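Local coordinates for protein 3-hydroxyadipyl-CoA dehydrogenase (Escherichia coli, PDB 3MOG) that catalyses the NAD-dependent oxidation of 3-hydroxyadipyl-CoA to 3-oxoadipyl-CoA in phenylacetate degradation, working as a homotrimer, at residues A50-R55 / G59-E64; M396-A401 / L436-I441. All coordinates share one frame; numbering follows the deposited sequence.

Interaction 1. Residues A50-R55 / G59-E64; sequences ARLNSR and GKLTAE
Arg55 and Leu61 meet where helix 38-57 gives out and the chain doubles back toward helix 63-71, a compact illustration of how the backbone can close a helix end while side chains pack beside it. Arg55 O accepts a hydrogen bond from Lys60 N (2.7 Å, N-H...O angle 157°). Gly59, with its positive phi of 67°, is the turning point of a Schellman motif that reverses the chain and brings Lys60 N back to the carbonyl of Arg55.

The closer side-chain packing is round Leu61. This residue, its CG anti to the backbone N (chi1 -179°), reaches toward the helix, and its CD2 methyl is shared between two neighbours. Leu61 CD2 rests 3.6 Å above one face of the Arg55 guanidinium, off-centre toward the rim, with Arg55 NH2 at 3.7 Å from Leu61 CD2. The same methyl, Leu61 CD2, lies 3.9 Å from CD2 of Leu52, the buried residue of the contact, about one turn back along the helix. The arginine chain, bent at chi2 and chi3, folds back over the leucine instead of extending away, and Arg55 CB comes within 4.1 Å of Leu61 CB.

Toward solvent the contact thins out. Lys60 lends CB, 3.5 Å from Arg55 O, but its amino end leads away from the helix.

Within the NAD-binding domain, the turn joins two consecutive helices ahead of strand 73-76, an outermost strand of the main sheet. Thr62 caps the second helix through Thr65 N, while Cys66, Thr69 and Leu70 of helix 63-71 pack on Leu52 and tie that helix to the end of 38-57.

Interaction 2. Residues M396-A401 / L436-I441; sequences MIINEA and LGWQRI
Ile398 of helix 390-406 puts all three of its cross-helix contacts through two branches, and the way they divide shows how a beta-branched side chain can serve several partners at once. Ile398 CG2 stands anti to the backbone N and touches Trp438 CZ3 at 3.7 Å, approaching the indole obliquely. The longer branch starts on the other side, with CG1 anti to the carbonyl carbon (chi1 -66°), and runs on extended through chi2 of 169°. At its end Ile398 CD1 faces Leu436 CD1 and Ile441 CD1, 4.4 Å from each, a looser approach than the one at the indole.

The partners come from successive parts of the 436-441 segment. Leu436 supplies a methyl from the last residue of helix 429-436. Gly437, with its positive phi, then breaks the helical run and acts as N-cap of helix 438-452, so that Trp438 and Ile441 follow within its first turn. The CB of Trp438 does not point directly at Ile398, but the indole brings its six-membered ring nearer.

Around this patch Trp391 touches Leu436 and Ile441, Leu402 and Leu463 pack on Trp438, and Glu470 accepts a hydrogen bond from Trp438 N at the start of the helix. Between the two segments themselves no hydrogen bond forms, and every side-chain contact is apolar. Their fit within the C-terminal helical domain therefore rests on van der Waals contact and the burial of carbon surface.

Overall arrangement
The two contacts illustrate how chemistry follows location. Interaction 1 lies at the surface of the NAD-binding domain, its centre about 30 Å from the centre of the chain, and ties together neighbours in sequence; a backbone hydrogen bond and a leucine packed on a guanidinium face and on another leucine share the work. Interaction 2 is buried in the second C-terminal domain, about 16 Å from that centre, and joins segments with 34 residues between them through aliphatic and aromatic carbon, with no hydrogen bond across. They hold no element in common. The centres of interactions 1 and 2 are about 44 Å apart. Neither set of segments is touched by another subunit, so both contacts act within one chain of the trimer.

Interaction 1. Residues A50-R55 / G59-E64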
loop_
_atom_site.group_PDB
_atom_site.type_symbol
_atom_site.label_atom_id
_atom_site.label_comp_id
_atom_site.label_asym_id
_atom_site.label_seq_id
_atom_site.Cartn_x
_atom_site.Cartn_y
_atom_site.Cartn_z
ATOM N N ALA C 50 7.134 -15.720 -46.386
ATOM C CA ALA C 50 5.823 -16.375 -46.447
ATOM C C ALA C 50 4.638 -15.439 -46.278
ATOM O O ALA C 50 3.627 -15.593 -46.968
ATOM C CB ALA C 50 5.747 -17.475 -45.411
ATOM N N ARG C 51 4.757 -14.478 -45.365
ATOM C CA ARG C 51 3.669 -13.540 -45.105
ATOM C C ARG C 51 3.501 -12.521 -46.232
ATOM O O ARG C 51 2.373 -12.236 -46.646
ATOM C CB ARG C 51 3.842 -12.841 -43.756
ATOM C CG ARG C 51 3.747 -13.784 -42.563
ATOM C CD ARG C 51 3.638 -13.038 -41.250
ATOM N NE ARG C 51 4.664 -12.007 -41.076
ATOM C CZ ARG C 51 5.825 -12.190 -40.450
ATOM N NH1 ARG C 51 6.144 -13.379 -39.943
ATOM N NH2 ARG C 51 6.676 -11.173 -40.332
ATOM N N LEU C 52 4.618 -11.991 -46.733
ATOM C CA LEU C 52 4.590 -11.033 -47.843
ATOM C C LEU C 52 4.150 -11.650 -49.173
ATOM O O LEU C 52 3.465 -10.991 -49.966
ATOM C CB LEU C 52 5.951 -10.363 -48.021
ATOM C CG LEU C 52 6.449 -9.416 -46.932
ATOM C CD1 LEU C 52 7.801 -8.943 -47.349
ATOM C CD2 LEU C 52 5.519 -8.225 -46.700
ATOM N N ASN C 53 4.544 -12.902 -49.410
ATOM C CA ASN C 53 4.167 -13.612 -50.629
ATOM C C ASN C 53 2.684 -13.917 -50.706
ATOM O O ASN C 53 2.093 -13.877 -51.795
ATOM C CB ASN C 53 5.000 -14.879 -50.826
ATOM C CG ASN C 53 6.281 -14.615 -51.601
ATOM O OD1 ASN C 53 7.381 -14.711 -51.058
ATOM N ND2 ASN C 53 6.142 -14.261 -52.879
ATOM N N SER C 54 2.080 -14.191 -49.548
ATOM C CA SER C 54 0.639 -14.410 -49.488
ATOM C C SER C 54 -0.143 -13.104 -49.699
ATOM O O SER C 54 -1.267 -13.137 -50.203
ATOM C CB SER C 54 0.226 -15.109 -48.190
ATOM O OG SER C 54 0.023 -14.174 -47.149
ATOM N N ARG C 55 0.452 -11.966 -49.336
ATOM C CA ARG C 55 -0.152 -10.651 -49.620
ATOM C C ARG C 55 -0.158 -10.305 -51.119
ATOM O O ARG C 55 -1.082 -9.646 -51.602
ATOM C CB ARG C 55 0.510 -9.528 -48.807
ATOM C CG ARG C 55 0.368 -9.697 -47.300
ATOM C CD ARG C 55 0.262 -8.380 -46.559
ATOM N NE ARG C 55 1.494 -7.594 -46.558
ATOM C CZ ARG C 55 1.604 -6.371 -47.077
ATOM N NH1 ARG C 55 0.562 -5.794 -47.654
ATOM N NH2 ARG C 55 2.764 -5.721 -47.022
ATOM N N GLY C 59 -3.316 -9.882 -53.844
ATOM C CA GLY C 59 -3.237 -8.549 -54.452
ATOM C C GLY C 59 -3.213 -7.389 -53.464
ATOM O O GLY C 59 -3.701 -6.302 -53.771
ATOM N N LYS C 60 -2.648 -7.614 -52.277
ATOM C CA LYS C 60 -2.589 -6.582 -51.244
ATOM C C LYS C 60 -1.227 -5.905 -51.251
ATOM O O LYS C 60 -0.984 -4.962 -50.485
ATOM C CB LYS C 60 -2.866 -7.174 -49.855
ATOM C CG LYS C 60 -4.075 -8.095 -49.769
ATOM C CD LYS C 60 -5.371 -7.327 -49.634
ATOM C CE LYS C 60 -6.559 -8.240 -49.903
ATOM N NZ LYS C 60 -7.817 -7.712 -49.307
ATOM N N LEU C 61 -0.346 -6.406 -52.119
ATOM C CA LEU C 61 1.015 -5.912 -52.273
ATOM C C LEU C 61 1.522 -6.304 -53.666
ATOM O O LEU C 61 1.272 -7.425 -54.119
ATOM C CB LEU C 61 1.914 -6.520 -51.180
ATOM C CG LEU C 61 3.400 -6.154 -51.081
ATOM C CD1 LEU C 61 3.597 -4.707 -50.626
ATOM C CD2 LEU C 61 4.130 -7.103 -50.137
ATOM N N THR C 62 2.223 -5.391 -54.343
ATOM C CA THR C 62 2.819 -5.703 -55.648
ATOM C C THR C 62 4.006 -6.661 -55.512
ATOM O O THR C 62 4.696 -6.679 -54.477
ATOM C CB THR C 62 3.330 -4.447 -56.419
ATOM O OG1 THR C 62 4.402 -3.829 -55.693
ATOM C CG2 THR C 62 2.210 -3.446 -56.665
ATOM N N ALA C 63 4.229 -7.438 -56.575
ATOM C CA ALA C 63 5.364 -8.341 -56.675
ATOM C C ALA C 63 6.685 -7.599 -56.572
ATOM O O ALA C 63 7.624 -8.109 -55.957
ATOM C CB ALA C 63 5.306 -9.140 -57.977
ATOM N N GLU C 64 6.756 -6.398 -57.161
ATOM C CA GLU C 64 7.980 -5.587 -57.090
ATOM C C GLU C 64 8.368 -5.244 -55.649
ATOM O O GLU C 64 9.498 -5.482 -55.222
ATOM C CB GLU C 64 7.848 -4.287 -57.872
ATOM C CG GLU C 64 9.066 -3.376 -57.681
ATOM C CD GLU C 64 8.909 -2.016 -58.321
ATOM O OE1 GLU C 64 8.359 -1.956 -59.439
ATOM O OE2 GLU C 64 9.368 -1.014 -57.729
#

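Interaction 2. Residues M396-A401 / L436-I441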
loop_
_atom_site.group_PDB
_atom_site.type_symbol
_atom_site.label_atom_id
_atom_site.label_comp_id
_atom_site.label_asym_id
_atom_site.label_seq_id
_atom_site.Cartn_x
_atom_site.Cartn_y
_atom_site.Cartn_z
ATOM N N MET C 396 -13.382 5.021 -14.800
ATOM C CA MET C 396 -12.027 4.699 -14.305
ATOM C C MET C 396 -10.939 4.768 -15.379
ATOM O O MET C 396 -9.832 5.212 -15.088
ATOM C CB MET C 396 -12.014 3.362 -13.590
ATOM C CG MET C 396 -12.695 3.423 -12.220
ATOM S SD MET C 396 -11.723 4.256 -10.958
ATOM C CE MET C 396 -10.541 2.943 -10.722
ATOM N N ILE C 397 -11.260 4.361 -16.611
ATOM C CA ILE C 397 -10.360 4.536 -17.757
ATOM C C ILE C 397 -10.028 6.027 -17.949
ATOM O O ILE C 397 -8.857 6.403 -18.092
ATOM C CB ILE C 397 -10.981 3.956 -19.074
ATOM C CG1 ILE C 397 -10.990 2.432 -19.054
ATOM C CG2 ILE C 397 -10.212 4.406 -20.311
ATOM C CD1 ILE C 397 -11.858 1.807 -20.141
ATOM N N ILE C 398 -11.067 6.861 -17.927
ATOM C CA ILE C 398 -10.934 8.318 -18.109
ATOM C C ILE C 398 -10.139 9.002 -16.974
ATOM O O ILE C 398 -9.299 9.876 -17.208
ATOM C CB ILE C 398 -12.335 8.938 -18.252
ATOM C CG1 ILE C 398 -12.997 8.456 -19.552
ATOM C CG2 ILE C 398 -12.304 10.461 -18.165
ATOM C CD1 ILE C 398 -14.479 8.814 -19.619
ATOM N N ASN C 399 -10.412 8.580 -15.752
ATOM C CA ASN C 399 -9.707 9.042 -14.556
ATOM C C ASN C 399 -8.197 8.797 -14.641
ATOM O O ASN C 399 -7.389 9.700 -14.388
ATOM C CB ASN C 399 -10.283 8.312 -13.352
ATOM C CG ASN C 399 -10.106 9.072 -12.063
ATOM O OD1 ASN C 399 -10.122 10.299 -12.042
ATOM N ND2 ASN C 399 -9.976 8.333 -10.962
ATOM N N GLU C 400 -7.838 7.577 -15.025
ATOM C CA GLU C 400 -6.452 7.184 -15.300
ATOM C C GLU C 400 -5.786 7.969 -16.445
ATOM O O GLU C 400 -4.619 8.354 -16.337
ATOM C CB GLU C 400 -6.386 5.672 -15.553
ATOM C CG GLU C 400 -5.000 5.090 -15.338
ATOM C CD GLU C 400 -4.459 5.419 -13.965
ATOM O OE1 GLU C 400 -3.462 6.168 -13.880
ATOM O OE2 GLU C 400 -5.054 4.954 -12.974
ATOM N N ALA C 401 -6.524 8.229 -17.525
ATOM C CA ALA C 401 -6.020 9.086 -18.617
ATOM C C ALA C 401 -5.749 10.522 -18.152
ATOM O O ALA C 401 -4.743 11.135 -18.522
ATOM C CB ALA C 401 -6.998 9.102 -19.771
ATOM N N LEU C 436 -19.082 12.773 -22.470
ATOM C CA LEU C 436 -19.945 12.218 -21.439
ATOM C C LEU C 436 -20.230 13.236 -20.340
ATOM O O LEU C 436 -21.238 13.144 -19.663
ATOM C CB LEU C 436 -19.360 10.930 -20.871
ATOM C CG LEU C 436 -19.263 9.733 -21.824
ATOM C CD1 LEU C 436 -18.580 8.589 -21.102
ATOM C CD2 LEU C 436 -20.628 9.285 -22.430
ATOM N N GLY C 437 -19.356 14.231 -20.212
ATOM C CA GLY C 437 -19.537 15.279 -19.242
ATOM C C GLY C 437 -18.649 15.051 -18.037
ATOM O O GLY C 437 -18.766 14.024 -17.362
ATOM N N TRP C 438 -17.768 16.011 -17.771
ATOM C CA TRP C 438 -16.856 15.949 -16.623
ATOM C C TRP C 438 -17.511 15.907 -15.239
ATOM O O TRP C 438 -17.048 15.183 -14.353
ATOM C CB TRP C 438 -15.825 17.080 -16.701
ATOM C CG TRP C 438 -15.013 17.052 -17.976
ATOM C CD1 TRP C 438 -15.052 17.970 -18.998
ATOM C CD2 TRP C 438 -14.066 16.048 -18.384
ATOM N NE1 TRP C 438 -14.185 17.604 -20.000
ATOM C CE2 TRP C 438 -13.557 16.441 -19.648
ATOM C CE3 TRP C 438 -13.587 14.866 -17.802
ATOM C CZ2 TRP C 438 -12.595 15.695 -20.335
ATOM C CZ3 TRP C 438 -12.632 14.126 -18.491
ATOM C CH2 TRP C 438 -12.154 14.543 -19.747
ATOM N N GLN C 439 -18.598 16.658 -15.059
ATOM C CA GLN C 439 -19.305 16.668 -13.792
ATOM C C GLN C 439 -19.991 15.342 -13.546
ATOM O O GLN C 439 -20.084 14.890 -12.406
ATOM C CB GLN C 439 -20.336 17.788 -13.743
ATOM C CG GLN C 439 -19.740 19.159 -13.624
ATOM C CD GLN C 439 -20.758 20.227 -13.919
ATOM O OE1 GLN C 439 -21.321 20.820 -13.005
ATOM N NE2 GLN C 439 -21.028 20.456 -15.202
ATOM N N ARG C 440 -20.461 14.733 -14.629
ATOM C CA ARG C 440 -21.101 13.433 -14.583
ATOM C C ARG C 440 -20.125 12.320 -14.183
ATOM O O ARG C 440 -20.468 11.460 -13.373
ATOM C CB ARG C 440 -21.733 13.117 -15.941
ATOM C CG ARG C 440 -22.581 11.858 -15.926
ATOM C CD ARG C 440 -23.354 11.683 -17.210
ATOM N NE ARG C 440 -24.126 10.451 -17.132
ATOM C CZ ARG C 440 -24.993 10.049 -18.054
ATOM N NH1 ARG C 440 -25.622 8.898 -17.881
ATOM N NH2 ARG C 440 -25.214 10.779 -19.154
ATOM N N ILE C 441 -18.931 12.333 -14.766
ATOM C CA ILE C 441 -17.888 11.364 -14.414
ATOM C C ILE C 441 -17.446 11.587 -12.974
ATOM O O ILE C 441 -17.315 10.631 -12.206
ATOM C CB ILE C 441 -16.663 11.439 -15.374
ATOM C CG1 ILE C 441 -17.083 11.109 -16.813
ATOM C CG2 ILE C 441 -15.521 10.518 -14.901
ATOM C CD1 ILE C 441 -17.827 9.800 -16.959
#